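Local coordinates for periplasmic binding protein (Mycobacterium smegmatis, PDB 4MDY) that probably binds an iron complex or a related solute outside the cell membrane and delivers it to an ABC transporter for uptake, at residues P170-K175 with P288-V293; G181-L184 with V189-T192; S222-D225 with V229-W232; Q238-L243 with N260-K265; K265-A270 with D284-E289. One frame throughout, in Å; residues are numbered along the deposited sequence.

Contact 1: residues P170-K175 with P288-V293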
loop_
_atom_site.group_PDB
_atom_site.type_symbol
_atom_site.label_atom_id
_atom_site.label_comp_id
_atom_site.label_asym_id
_atom_site.label_seq_id
_atom_site.Cartn_x
_atom_site.Cartn_y
_atom_site.Cartn_z
ATOM N N PRO A 170 -1.986 24.217 8.258
ATOM C CA PRO A 170 -2.078 24.183 9.722
ATOM C C PRO A 170 -3.505 23.969 10.272
ATOM O O PRO A 170 -3.662 23.608 11.437
ATOM C CB PRO A 170 -1.528 25.552 10.143
ATOM C CG PRO A 170 -1.753 26.432 8.965
ATOM C CD PRO A 170 -1.577 25.545 7.762
ATOM N N GLN A 171 -4.516 24.196 9.438
ATOM C CA GLN A 171 -5.908 23.951 9.813
ATOM C C GLN A 171 -6.220 22.475 10.094
ATOM O O GLN A 171 -7.206 22.174 10.764
ATOM C CB GLN A 171 -6.843 24.463 8.717
ATOM C CG GLN A 171 -6.723 23.716 7.397
ATOM C CD GLN A 171 -5.780 24.386 6.412
ATOM O OE1 GLN A 171 -4.835 25.074 6.807
ATOM N NE2 GLN A 171 -6.029 24.186 5.124
ATOM N N PHE A 172 -5.393 21.559 9.586
ATOM C CA PHE A 172 -5.604 20.121 9.824
ATOM C C PHE A 172 -5.351 19.732 11.284
ATOM O O PHE A 172 -5.878 18.722 11.759
ATOM C CB PHE A 172 -4.696 19.239 8.949
ATOM C CG PHE A 172 -4.937 19.344 7.469
ATOM C CD1 PHE A 172 -6.037 20.012 6.936
ATOM C CD2 PHE A 172 -4.063 18.709 6.595
ATOM C CE1 PHE A 172 -6.230 20.075 5.568
ATOM C CE2 PHE A 172 -4.255 18.762 5.226
ATOM C CZ PHE A 172 -5.338 19.449 4.712
ATOM N N SER A 173 -4.528 20.512 11.979
ATOM C CA SER A 173 -4.159 20.211 13.361
ATOM C C SER A 173 -5.384 19.990 14.240
ATOM O O SER A 173 -6.314 20.791 14.240
ATOM C CB SER A 173 -3.304 21.334 13.955
ATOM O OG SER A 173 -2.785 20.948 15.216
ATOM N N GLY A 174 -5.379 18.882 14.973
ATOM C CA GLY A 174 -6.467 18.544 15.877
ATOM C C GLY A 174 -7.767 18.087 15.230
ATOM O O GLY A 174 -8.767 17.921 15.923
ATOM N N LYS A 175 -7.767 17.872 13.916
ATOM C CA LYS A 175 -8.970 17.411 13.235
ATOM C C LYS A 175 -8.970 15.885 13.172
ATOM O O LYS A 175 -7.989 15.262 12.760
ATOM C CB LYS A 175 -9.079 18.011 11.838
ATOM C CG LYS A 175 -9.168 19.532 11.814
ATOM C CD LYS A 175 -10.343 20.052 12.628
ATOM C CE LYS A 175 -10.676 21.497 12.291
ATOM N NZ LYS A 175 -9.508 22.403 12.456
ATOM N N PRO A 288 -5.786 18.674 -0.962
ATOM C CA PRO A 288 -6.868 19.528 -1.481
ATOM C C PRO A 288 -8.282 19.069 -1.069
ATOM O O PRO A 288 -9.163 19.909 -0.832
ATOM C CB PRO A 288 -6.704 19.429 -3.000
ATOM C CG PRO A 288 -5.274 19.060 -3.219
ATOM C CD PRO A 288 -4.841 18.263 -2.020
ATOM N N GLU A 289 -8.501 17.758 -0.992
ATOM C CA GLU A 289 -9.804 17.231 -0.570
ATOM C C GLU A 289 -10.026 17.508 0.914
ATOM O O GLU A 289 -11.116 17.909 1.328
ATOM C CB GLU A 289 -9.909 15.728 -0.832
ATOM C CG GLU A 289 -9.755 15.307 -2.287
ATOM C CD GLU A 289 -10.939 15.672 -3.168
ATOM O OE1 GLU A 289 -12.100 15.631 -2.702
ATOM O OE2 GLU A 289 -10.708 15.986 -4.353
ATOM N N LEU A 290 -8.988 17.297 1.717
ATOM C CA LEU A 290 -9.058 17.630 3.139
ATOM C C LEU A 290 -9.308 19.119 3.356
ATOM O O LEU A 290 -10.092 19.504 4.227
ATOM C CB LEU A 290 -7.771 17.208 3.861
ATOM C CG LEU A 290 -7.503 15.703 3.920
ATOM C CD1 LEU A 290 -6.076 15.439 4.375
ATOM C CD2 LEU A 290 -8.494 14.994 4.829
ATOM N N ALA A 291 -8.638 19.951 2.566
ATOM C CA ALA A 291 -8.752 21.410 2.710
ATOM C C ALA A 291 -10.154 21.888 2.343
ATOM O O ALA A 291 -10.677 22.819 2.954
ATOM C CB ALA A 291 -7.712 22.111 1.850
ATOM N N ARG A 292 -10.747 21.235 1.343
ATOM C CA ARG A 292 -12.115 21.516 0.911
ATOM C C ARG A 292 -13.154 21.323 2.017
ATOM O O ARG A 292 -14.112 22.093 2.110
ATOM C CB ARG A 292 -12.482 20.648 -0.301
ATOM C CG ARG A 292 -13.802 21.017 -0.966
ATOM C CD ARG A 292 -14.153 20.065 -2.101
ATOM N NE ARG A 292 -13.110 20.045 -3.126
ATOM C CZ ARG A 292 -12.980 19.117 -4.078
ATOM N NH1 ARG A 292 -13.832 18.095 -4.167
ATOM N NH2 ARG A 292 -11.979 19.212 -4.950
ATOM N N VAL A 293 -12.970 20.300 2.852
ATOM C CA VAL A 293 -13.949 19.986 3.897
ATOM C C VAL A 293 -13.560 20.533 5.277
ATOM O O VAL A 293 -14.435 20.825 6.089
ATOM C CB VAL A 293 -14.250 18.466 3.976
ATOM C CG1 VAL A 293 -14.689 17.933 2.617
ATOM C CG2 VAL A 293 -13.064 17.676 4.493
#
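Gln171, which faces Ala291 across the contact, accepts the shortest polar bond here at its backbone O: Lys175 NZ donates to it over 2.9 Å, coming in nearly along the C=O axis. The lysine thus folds back over the type II beta turn from Phe172 to Lys175 and ties the turn to the short 3-10 segment before it. Most of the contact is made by Phe172. With its CG beside the backbone N (chi1 -64°), the ring swings toward helix 279-294 and crosses the Leu290 side chain at about a right angle. Phe172 CZ approaches Leu290 CB obliquely at 3.4 Å, and Phe172 CE2 lies 3.9 Å from Leu290 CD1. At the edge of the ring, CE1 of Phe172 is 3.9 Å from Ala291 N. His169 stacks with Phe172, and Leu206 and Leu294 also pack on it, while Leu290 continues onto strands 229-233 and 260-262, so that the loop leading into strand 176-181 lies against the C-terminal helix beside the sheet.

Contact 2: residues G181-L184 with V189-T192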
loop_
_atom_site.group_PDB
_atom_site.type_symbol
_atom_site.label_atom_id
_atom_site.label_comp_id
_atom_site.label_asym_id
_atom_site.label_seq_id
_atom_site.Cartn_x
_atom_site.Cartn_y
_atom_site.Cartn_z
ATOM N N GLY A 181 -13.313 1.985 4.217
ATOM C CA GLY A 181 -13.401 1.237 2.972
ATOM C C GLY A 181 -14.488 1.811 2.081
ATOM O O GLY A 181 -15.443 2.423 2.562
ATOM N N GLY A 182 -14.331 1.618 0.776
ATOM C CA GLY A 182 -15.250 2.188 -0.213
ATOM C C GLY A 182 -16.562 1.436 -0.354
ATOM O O GLY A 182 -17.483 1.922 -1.009
ATOM N N THR A 183 -16.634 0.242 0.233
ATOM C CA THR A 183 -17.854 -0.565 0.253
ATOM C C THR A 183 -18.204 -1.000 1.681
ATOM O O THR A 183 -17.325 -1.136 2.543
ATOM C CB THR A 183 -17.714 -1.810 -0.647
ATOM O OG1 THR A 183 -16.634 -2.629 -0.185
ATOM C CG2 THR A 183 -17.442 -1.407 -2.097
ATOM N N LEU A 184 -19.492 -1.201 1.935
ATOM C CA LEU A 184 -19.930 -1.748 3.218
ATOM C C LEU A 184 -19.745 -3.261 3.185
ATOM O O LEU A 184 -19.699 -3.866 2.112
ATOM C CB LEU A 184 -21.390 -1.387 3.511
ATOM C CG LEU A 184 -21.756 0.103 3.527
ATOM C CD1 LEU A 184 -23.248 0.287 3.734
ATOM C CD2 LEU A 184 -20.992 0.852 4.604
ATOM N N VAL A 189 -19.451 -0.813 8.356
ATOM C CA VAL A 189 -18.398 0.008 7.780
ATOM C C VAL A 189 -17.044 -0.621 8.062
ATOM O O VAL A 189 -16.764 -1.043 9.192
ATOM C CB VAL A 189 -18.425 1.440 8.358
ATOM C CG1 VAL A 189 -17.175 2.214 7.964
ATOM C CG2 VAL A 189 -19.682 2.170 7.904
ATOM N N GLN A 190 -16.209 -0.668 7.031
ATOM C CA GLN A 190 -14.839 -1.141 7.157
ATOM C C GLN A 190 -13.917 0.039 7.436
ATOM O O GLN A 190 -14.057 1.098 6.832
ATOM C CB GLN A 190 -14.434 -1.867 5.886
ATOM C CG GLN A 190 -15.396 -2.999 5.569
ATOM C CD GLN A 190 -14.959 -3.833 4.393
ATOM O OE1 GLN A 190 -15.229 -3.485 3.241
ATOM N NE2 GLN A 190 -14.303 -4.950 4.671
ATOM N N ALA A 191 -12.980 -0.143 8.359
ATOM C CA ALA A 191 -12.058 0.931 8.734
ATOM C C ALA A 191 -10.627 0.428 8.878
ATOM O O ALA A 191 -10.383 -0.761 9.079
ATOM C CB ALA A 191 -12.509 1.590 10.024
ATOM N N THR A 192 -9.686 1.352 8.759
ATOM C CA THR A 192 -8.288 1.064 8.992
ATOM C C THR A 192 -7.936 1.518 10.416
ATOM O O THR A 192 -7.904 2.718 10.701
ATOM C CB THR A 192 -7.397 1.762 7.952
ATOM O OG1 THR A 192 -7.710 1.262 6.642
ATOM C CG2 THR A 192 -5.929 1.505 8.248
HETATM O O HOH W 1 -16.773 0.598 4.485
#
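The peptide carbonyl of Gln190 is met by Gly181 from above its plane: Gly181 N stands 45° out of that plane, away from a lone-pair direction, yet its N-H points almost straight at Gln190 O, 2.9 Å away. Between Gly181 and Leu184 the first chain bows away from the strand and then returns to it. Gln190 N and Gly181 O are 5.5 Å apart, and a water fills the gap, accepting from Gln190 N at 2.9 Å and donating to Gly181 O. Its second hydrogen goes to Thr183 O at 2.7 Å. The Gln190 side chain runs alongside Thr183, the two pointing the same way. Leu184 turns its end back toward the strand, and its CD2 packs at 3.8 Å on Val189 CG2. Strand 189-190 pairs on with strand 214-215, while Leu184 also rests on Leu243 of helix 237-244. A direct backbone hydrogen bond from Gly181 thus ties the start of this surface loop, and the water satisfies three backbone groups that do not meet directly.

Contact 3: residues S222-D225 with V229-W232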
loop_
_atom_site.group_PDB
_atom_site.type_symbol
_atom_site.label_atom_id
_atom_site.label_comp_id
_atom_site.label_asym_id
_atom_site.label_seq_id
_atom_site.Cartn_x
_atom_site.Cartn_y
_atom_site.Cartn_z
ATOM N N SER A 222 -22.659 6.113 16.147
ATOM C CA SER A 222 -21.902 6.246 17.388
ATOM C C SER A 222 -20.401 6.495 17.132
ATOM O O SER A 222 -19.785 7.324 17.790
ATOM C CB SER A 222 -22.115 4.981 18.237
ATOM O OG SER A 222 -21.206 4.903 19.310
ATOM N N VAL A 223 -19.825 5.789 16.162
ATOM C CA VAL A 223 -18.393 5.901 15.884
ATOM C C VAL A 223 -18.042 7.012 14.898
ATOM O O VAL A 223 -17.114 7.803 15.149
ATOM C CB VAL A 223 -17.830 4.571 15.361
ATOM C CG1 VAL A 223 -16.336 4.698 15.080
ATOM C CG2 VAL A 223 -18.093 3.465 16.368
ATOM N N LEU A 224 -18.768 7.061 13.781
ATOM C CA LEU A 224 -18.443 7.971 12.680
ATOM C C LEU A 224 -18.763 9.433 12.988
ATOM O O LEU A 224 -18.087 10.328 12.486
ATOM C CB LEU A 224 -19.116 7.539 11.363
ATOM C CG LEU A 224 -18.349 6.511 10.523
ATOM C CD1 LEU A 224 -18.060 5.250 11.306
ATOM C CD2 LEU A 224 -19.089 6.175 9.232
ATOM N N ASP A 225 -19.771 9.686 13.820
ATOM C CA ASP A 225 -20.091 11.070 14.176
ATOM C C ASP A 225 -19.045 11.668 15.120
ATOM O O ASP A 225 -19.102 12.853 15.424
ATOM C CB ASP A 225 -21.507 11.194 14.753
ATOM C CG ASP A 225 -22.597 11.041 13.688
ATOM O OD1 ASP A 225 -22.329 11.299 12.492
ATOM O OD2 ASP A 225 -23.733 10.673 14.058
ATOM N N VAL A 229 -13.681 14.470 9.633
ATOM C CA VAL A 229 -13.616 14.124 8.222
ATOM C C VAL A 229 -13.578 12.602 8.075
ATOM O O VAL A 229 -12.888 11.917 8.831
ATOM C CB VAL A 229 -12.389 14.781 7.526
ATOM C CG1 VAL A 229 -11.079 14.378 8.194
ATOM C CG2 VAL A 229 -12.343 14.445 6.041
ATOM N N LEU A 230 -14.352 12.085 7.122
ATOM C CA LEU A 230 -14.331 10.665 6.777
ATOM C C LEU A 230 -13.763 10.528 5.379
ATOM O O LEU A 230 -14.219 11.188 4.446
ATOM C CB LEU A 230 -15.737 10.055 6.804
ATOM C CG LEU A 230 -16.560 10.247 8.071
ATOM C CD1 LEU A 230 -17.909 9.568 7.897
ATOM C CD2 LEU A 230 -15.840 9.705 9.294
ATOM N N ILE A 231 -12.767 9.661 5.243
ATOM C CA ILE A 231 -12.131 9.392 3.967
ATOM C C ILE A 231 -12.565 8.002 3.550
ATOM O O ILE A 231 -12.123 7.016 4.117
ATOM C CB ILE A 231 -10.591 9.481 4.084
ATOM C CG1 ILE A 231 -10.182 10.830 4.689
ATOM C CG2 ILE A 231 -9.937 9.280 2.727
ATOM C CD1 ILE A 231 -8.751 10.883 5.175
ATOM N N TRP A 232 -13.471 7.934 2.583
ATOM C CA TRP A 232 -13.950 6.655 2.074
ATOM C C TRP A 232 -13.144 6.308 0.829
ATOM O O TRP A 232 -13.100 7.093 -0.124
ATOM C CB TRP A 232 -15.419 6.741 1.697
ATOM C CG TRP A 232 -16.337 7.211 2.776
ATOM C CD1 TRP A 232 -16.584 8.508 3.145
ATOM C CD2 TRP A 232 -17.163 6.394 3.611
ATOM N NE1 TRP A 232 -17.509 8.544 4.160
ATOM C CE2 TRP A 232 -17.879 7.261 4.469
ATOM C CE3 TRP A 232 -17.364 5.012 3.725
ATOM C CZ2 TRP A 232 -18.790 6.791 5.414
ATOM C CZ3 TRP A 232 -18.276 4.546 4.660
ATOM C CH2 TRP A 232 -18.980 5.436 5.494
#
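Torsions of -86° and 57° about chi1 and chi2 carry Leu224 CD2 toward the sheet, where Leu230 and Trp232 receive it. Leu230 reaches out to meet it with CG beside its own backbone N (chi1 -53°). The contact belongs to the alpha/beta lobe of the binding-protein fold: helix 220-224 lies on the connection that leads into strand 229-233, and Leu224 packs the helix end against that strand. The two leucines cross at about a right angle, Leu224 CD2 lying 3.8 Å from Leu230 CD1, with Leu224 CG at 4.1 Å from the same methyl. Two residues on, Trp232 brings its six-membered ring to Leu224 CD2 at an oblique approach. The indole is fixed elsewhere: its NE1 donates to Asn260 OD1, and its ring stacks with Phe262. Ile215 and Leu252 also pack on Leu224, and the contact between the two segments is buried and made by apolar side chains. Leu224 CD2 is thus shared: it also lies 3.8 Å from Trp232 CH2 and 3.9 Å from Trp232 CZ2.

Contact 4: residues Q238-L243 with N260-K265; sequences QDRDAL and NIFTTK
Arg240 meets Phe262 from its very first side-chain carbon. Its CB, set on the helix side facing the strand, lies 4.0 Å from Phe262 CG. The next carbon, Arg240 CG, stands over the ring face in a CH-pi contact, 3.5 Å from the Phe262 centroid and 16° off the ring normal. Arg240 CD continues across the same ring toward its rim, 3.5 Å from Phe262 CD2. There the chain bends at chi3 (66°), lifting the guanidinium off the aromatic surface, its plane 88° from that of the ring. Arg240 NE is held instead by its helix neighbour, donating to Asp241 OD1 over 3.2 Å in a salt bridge that reaches the oxygen from above the carboxylate plane; NH2 has a long, weak ion pair with Asp237. One helical turn on, Leu243 slides past Phe262 in the opposite direction and sets CD1 at 4.0 Å from Phe262 CE1. Leu243 also touches Trp232 of the adjacent strand. Helix 237-244 is thereby laid on the end strand of the parallel sheet through dispersion and CH-pi attraction; the neighbouring positive charge may polarise the arginine methylenes and strengthen the latter, while the charged head is paired mainly with Asp241 of its own helix.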
loop_
_atom_site.group_PDB
_atom_site.type_symbol
_atom_site.label_atom_id
_atom_site.label_comp_id
_atom_site.label_asym_id
_atom_site.label_seq_id
_atom_site.Cartn_x
_atom_site.Cartn_y
_atom_site.Cartn_z
ATOM N N GLN A 238 -20.109 4.656 -8.730
ATOM C CA GLN A 238 -20.996 3.580 -8.288
ATOM C C GLN A 238 -20.815 3.350 -6.793
ATOM O O GLN A 238 -21.797 3.298 -6.057
ATOM C CB GLN A 238 -20.740 2.273 -9.060
ATOM C CG GLN A 238 -21.732 1.148 -8.748
ATOM C CD GLN A 238 -21.508 -0.112 -9.583
ATOM O OE1 GLN A 238 -21.260 -1.194 -9.045
ATOM N NE2 GLN A 238 -21.592 0.024 -10.902
ATOM N N ASP A 239 -19.560 3.234 -6.355
ATOM C CA ASP A 239 -19.254 3.018 -4.933
ATOM C C ASP A 239 -19.767 4.158 -4.051
ATOM O O ASP A 239 -20.359 3.910 -2.992
ATOM C CB ASP A 239 -17.740 2.866 -4.697
ATOM C CG ASP A 239 -17.182 1.538 -5.198
ATOM O OD1 ASP A 239 -17.973 0.644 -5.544
ATOM O OD2 ASP A 239 -15.936 1.385 -5.226
ATOM N N ARG A 240 -19.531 5.400 -4.471
ATOM C CA ARG A 240 -19.900 6.558 -3.645
ATOM C C ARG A 240 -21.404 6.650 -3.488
ATOM O O ARG A 240 -21.916 6.888 -2.393
ATOM C CB ARG A 240 -19.397 7.876 -4.241
ATOM C CG ARG A 240 -20.045 9.107 -3.603
ATOM C CD ARG A 240 -19.727 10.377 -4.356
ATOM N NE ARG A 240 -20.339 10.353 -5.678
ATOM C CZ ARG A 240 -20.014 11.169 -6.677
ATOM N NH1 ARG A 240 -19.078 12.101 -6.515
ATOM N NH2 ARG A 240 -20.631 11.052 -7.845
ATOM N N ASP A 241 -22.107 6.490 -4.600
ATOM C CA ASP A 241 -23.555 6.643 -4.600
ATOM C C ASP A 241 -24.228 5.518 -3.807
ATOM O O ASP A 241 -25.250 5.743 -3.162
ATOM C CB ASP A 241 -24.079 6.752 -6.036
ATOM C CG ASP A 241 -23.518 7.976 -6.778
ATOM O OD1 ASP A 241 -23.189 8.997 -6.131
ATOM O OD2 ASP A 241 -23.396 7.921 -8.015
ATOM N N ALA A 242 -23.635 4.325 -3.813
ATOM C CA ALA A 242 -24.118 3.233 -2.971
ATOM C C ALA A 242 -23.984 3.552 -1.476
ATOM O O ALA A 242 -24.848 3.193 -0.679
ATOM C CB ALA A 242 -23.404 1.936 -3.313
ATOM N N LEU A 243 -22.914 4.241 -1.095
ATOM C CA LEU A 243 -22.744 4.659 0.298
ATOM C C LEU A 243 -23.737 5.755 0.665
ATOM O O LEU A 243 -24.393 5.686 1.698
ATOM C CB LEU A 243 -21.321 5.147 0.545
ATOM C CG LEU A 243 -20.234 4.075 0.452
ATOM C CD1 LEU A 243 -18.866 4.738 0.389
ATOM C CD2 LEU A 243 -20.312 3.106 1.625
ATOM N N ASN A 260 -17.519 14.253 4.015
ATOM C CA ASN A 260 -17.080 13.020 3.383
ATOM C C ASN A 260 -16.122 13.335 2.254
ATOM O O ASN A 260 -16.370 14.246 1.459
ATOM C CB ASN A 260 -18.252 12.245 2.791
ATOM C CG ASN A 260 -19.169 11.655 3.847
ATOM O OD1 ASN A 260 -18.722 11.086 4.845
ATOM N ND2 ASN A 260 -20.464 11.756 3.608
ATOM N N ILE A 261 -15.029 12.584 2.197
ATOM C CA ILE A 261 -14.183 12.531 1.030
ATOM C C ILE A 261 -14.375 11.163 0.378
ATOM O O ILE A 261 -14.140 10.128 1.005
ATOM C CB ILE A 261 -12.700 12.738 1.390
ATOM C CG1 ILE A 261 -12.493 14.137 1.983
ATOM C CG2 ILE A 261 -11.827 12.561 0.158
ATOM C CD1 ILE A 261 -11.148 14.361 2.629
ATOM N N PHE A 262 -14.814 11.166 -0.874
ATOM C CA PHE A 262 -14.916 9.945 -1.654
ATOM C C PHE A 262 -13.775 9.976 -2.666
ATOM O O PHE A 262 -13.776 10.776 -3.602
ATOM C CB PHE A 262 -16.281 9.829 -2.341
ATOM C CG PHE A 262 -17.447 9.847 -1.380
ATOM C CD1 PHE A 262 -17.730 8.742 -0.585
ATOM C CD2 PHE A 262 -18.250 10.973 -1.258
ATOM C CE1 PHE A 262 -18.801 8.753 0.302
ATOM C CE2 PHE A 262 -19.313 10.989 -0.373
ATOM C CZ PHE A 262 -19.593 9.878 0.404
ATOM N N THR A 263 -12.783 9.115 -2.452
ATOM C CA THR A 263 -11.579 9.127 -3.263
ATOM C C THR A 263 -11.886 8.737 -4.702
ATOM O O THR A 263 -12.835 7.997 -4.978
ATOM C CB THR A 263 -10.516 8.153 -2.727
ATOM O OG1 THR A 263 -11.040 6.816 -2.741
ATOM C CG2 THR A 263 -10.087 8.540 -1.310
ATOM N N THR A 264 -11.062 9.241 -5.609
ATOM C CA THR A 264 -10.988 8.693 -6.951
ATOM C C THR A 264 -10.368 7.302 -6.875
ATOM O O THR A 264 -9.729 6.940 -5.877
ATOM C CB THR A 264 -10.109 9.551 -7.874
ATOM O OG1 THR A 264 -8.779 9.630 -7.341
ATOM C CG2 THR A 264 -10.690 10.954 -8.038
ATOM N N LYS A 265 -10.538 6.520 -7.930
ATOM C CA LYS A 265 -9.889 5.215 -7.999
ATOM C C LYS A 265 -8.373 5.314 -7.783
ATOM O O LYS A 265 -7.788 4.491 -7.070
ATOM C CB LYS A 265 -10.155 4.546 -9.342
ATOM C CG LYS A 265 -9.629 3.123 -9.412
ATOM C CD LYS A 265 -9.590 2.620 -10.835
ATOM C CE LYS A 265 -9.376 1.125 -10.890
ATOM N NZ LYS A 265 -9.281 0.700 -12.307
#

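Contact 5: residues K265-A270 with D284-E289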
loop_
_atom_site.group_PDB
_atom_site.type_symbol
_atom_site.label_atom_id
_atom_site.label_comp_id
_atom_site.label_asym_id
_atom_site.label_seq_id
_atom_site.Cartn_x
_atom_site.Cartn_y
_atom_site.Cartn_z
ATOM N N LYS A 265 -10.538 6.520 -7.930
ATOM C CA LYS A 265 -9.889 5.215 -7.999
ATOM C C LYS A 265 -8.373 5.314 -7.783
ATOM O O LYS A 265 -7.788 4.491 -7.070
ATOM C CB LYS A 265 -10.155 4.546 -9.342
ATOM C CG LYS A 265 -9.629 3.123 -9.412
ATOM C CD LYS A 265 -9.590 2.620 -10.835
ATOM C CE LYS A 265 -9.376 1.125 -10.890
ATOM N NZ LYS A 265 -9.281 0.700 -12.307
ATOM N N GLU A 266 -7.738 6.312 -8.397
ATOM C CA GLU A 266 -6.281 6.416 -8.317
ATOM C C GLU A 266 -5.841 6.741 -6.895
ATOM O O GLU A 266 -4.861 6.189 -6.409
ATOM C CB GLU A 266 -5.708 7.447 -9.299
ATOM C CG GLU A 266 -4.264 7.117 -9.670
ATOM C CD GLU A 266 -3.468 8.283 -10.214
ATOM O OE1 GLU A 266 -4.032 9.389 -10.379
ATOM O OE2 GLU A 266 -2.262 8.079 -10.476
ATOM N N LEU A 267 -6.577 7.613 -6.220
ATOM C CA LEU A 267 -6.220 7.966 -4.853
ATOM C C LEU A 267 -6.475 6.783 -3.919
ATOM O O LEU A 267 -5.658 6.506 -3.042
ATOM C CB LEU A 267 -6.951 9.228 -4.396
ATOM C CG LEU A 267 -6.655 9.685 -2.966
ATOM C CD1 LEU A 267 -5.154 9.770 -2.695
ATOM C CD2 LEU A 267 -7.316 11.028 -2.707
ATOM N N ALA A 268 -7.583 6.065 -4.126
ATOM C CA ALA A 268 -7.852 4.853 -3.358
ATOM C C ALA A 268 -6.727 3.856 -3.570
ATOM O O ALA A 268 -6.230 3.260 -2.619
ATOM C CB ALA A 268 -9.186 4.229 -3.757
ATOM N N GLY A 269 -6.327 3.673 -4.823
ATOM C CA GLY A 269 -5.231 2.761 -5.146
ATOM C C GLY A 269 -3.930 3.202 -4.504
ATOM O O GLY A 269 -3.192 2.390 -3.955
ATOM N N ALA A 270 -3.655 4.498 -4.560
ATOM C CA ALA A 270 -2.407 5.035 -4.023
ATOM C C ALA A 270 -2.304 4.812 -2.514
ATOM O O ALA A 270 -1.264 4.400 -2.026
ATOM C CB ALA A 270 -2.266 6.509 -4.377
ATOM N N ASP A 284 -0.115 14.595 -3.055
ATOM C CA ASP A 284 -0.621 15.549 -4.047
ATOM C C ASP A 284 -2.130 15.720 -3.948
ATOM O O ASP A 284 -2.622 16.847 -3.875
ATOM C CB ASP A 284 -0.275 15.111 -5.475
ATOM C CG ASP A 284 1.116 15.522 -5.899
ATOM O OD1 ASP A 284 1.705 16.422 -5.264
ATOM O OD2 ASP A 284 1.621 14.951 -6.884
ATOM N N GLN A 285 -2.858 14.604 -3.956
ATOM C CA GLN A 285 -4.306 14.635 -4.215
ATOM C C GLN A 285 -5.196 14.698 -2.968
ATOM O O GLN A 285 -6.307 15.233 -3.029
ATOM C CB GLN A 285 -4.714 13.440 -5.077
ATOM C CG GLN A 285 -4.024 13.409 -6.431
ATOM C CD GLN A 285 -4.595 12.368 -7.385
ATOM O OE1 GLN A 285 -5.722 11.895 -7.217
ATOM N NE2 GLN A 285 -3.819 12.022 -8.414
ATOM N N LEU A 286 -4.735 14.152 -1.847
ATOM C CA LEU A 286 -5.564 14.134 -0.640
ATOM C C LEU A 286 -5.662 15.488 0.061
ATOM O O LEU A 286 -6.746 15.847 0.520
ATOM C CB LEU A 286 -5.107 13.049 0.351
ATOM C CG LEU A 286 -5.989 12.853 1.601
ATOM C CD1 LEU A 286 -7.454 12.610 1.252
ATOM C CD2 LEU A 286 -5.455 11.712 2.452
ATOM N N PRO A 287 -4.541 16.235 0.177
ATOM C CA PRO A 287 -4.683 17.491 0.924
ATOM C C PRO A 287 -5.703 18.499 0.370
ATOM O O PRO A 287 -6.416 19.104 1.158
ATOM C CB PRO A 287 -3.257 18.051 0.953
ATOM C CG PRO A 287 -2.398 16.818 0.900
ATOM C CD PRO A 287 -3.122 15.904 -0.051
ATOM N N PRO A 288 -5.786 18.674 -0.962
ATOM C CA PRO A 288 -6.868 19.528 -1.481
ATOM C C PRO A 288 -8.282 19.069 -1.069
ATOM O O PRO A 288 -9.163 19.909 -0.832
ATOM C CB PRO A 288 -6.704 19.429 -3.000
ATOM C CG PRO A 288 -5.274 19.060 -3.219
ATOM C CD PRO A 288 -4.841 18.263 -2.020
ATOM N N GLU A 289 -8.501 17.758 -0.992
ATOM C CA GLU A 289 -9.804 17.231 -0.570
ATOM C C GLU A 289 -10.026 17.508 0.914
ATOM O O GLU A 289 -11.116 17.909 1.328
ATOM C CB GLU A 289 -9.909 15.728 -0.832
ATOM C CG GLU A 289 -9.755 15.307 -2.287
ATOM C CD GLU A 289 -10.939 15.672 -3.168
ATOM O OE1 GLU A 289 -12.100 15.631 -2.702
ATOM O OE2 GLU A 289 -10.708 15.986 -4.353
#
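One hydrogen bond joins Glu266 and Gln285 across the two helices. Gln285 NE2 donates to Glu266 OE1 at 3.3 Å with an N-H...O angle of 155°. The carboxylate oxygen lies in the plane of the glutamine amide, but the amide comes to it from well above the carboxylate plane, 52° out. Both chains are extended beyond CG, which carries their ends together although Glu266 starts out on the flank of its helix; they cross at about a right angle. In the apolar part, Leu267 CB points toward helix 279-294, and with CG trans to the backbone N the side chain's CD2 settles 4.1 Å from Leu286 CA and 4.3 Å from Leu286 CD1. Leu267 CB also borders Gln285 OE1 at 4.1 Å. The axes of the two short segments approach to 10.5 Å with a crossing angle of -113°; just beyond Leu286, Pro287 and Pro288 lack the usual bond to the preceding turn. Glu266 further touches Pro67 and Trp68 of helix 67-73, and Asp284 makes a salt bridge to Arg161 of helix 148-168. The contact thus combines apolar packing of two buried leucines with a long hydrogen bond between a probably charged carboxylate and a neutral amide.

How the contacts relate
All five contacts lie in the C-terminal alpha/beta lobe, built round the parallel sheet of strands 207-208, 176-181, 229-233 and 260-262. Contacts 2, 3, 4 and 5 follow one another along the chain, and contact 1 encloses contacts 2, 3 and 4. Contacts 3 and 4 join through neighbouring strands, probably hydrogen-bonded. Contacts 4 and 5, centres 12 Å apart, share Lys265. Contact 2 touches contacts 3 and 4 but stays about 13 Å from contact 1 at the nearest atoms. Through contacts 1 and 5, centres 14 Å apart, the C-terminal helix 279-294 packs on the loop before strand 176-181 and on helix 265-273, while contacts 3 and 4 pack short helices on strands of the same sheet.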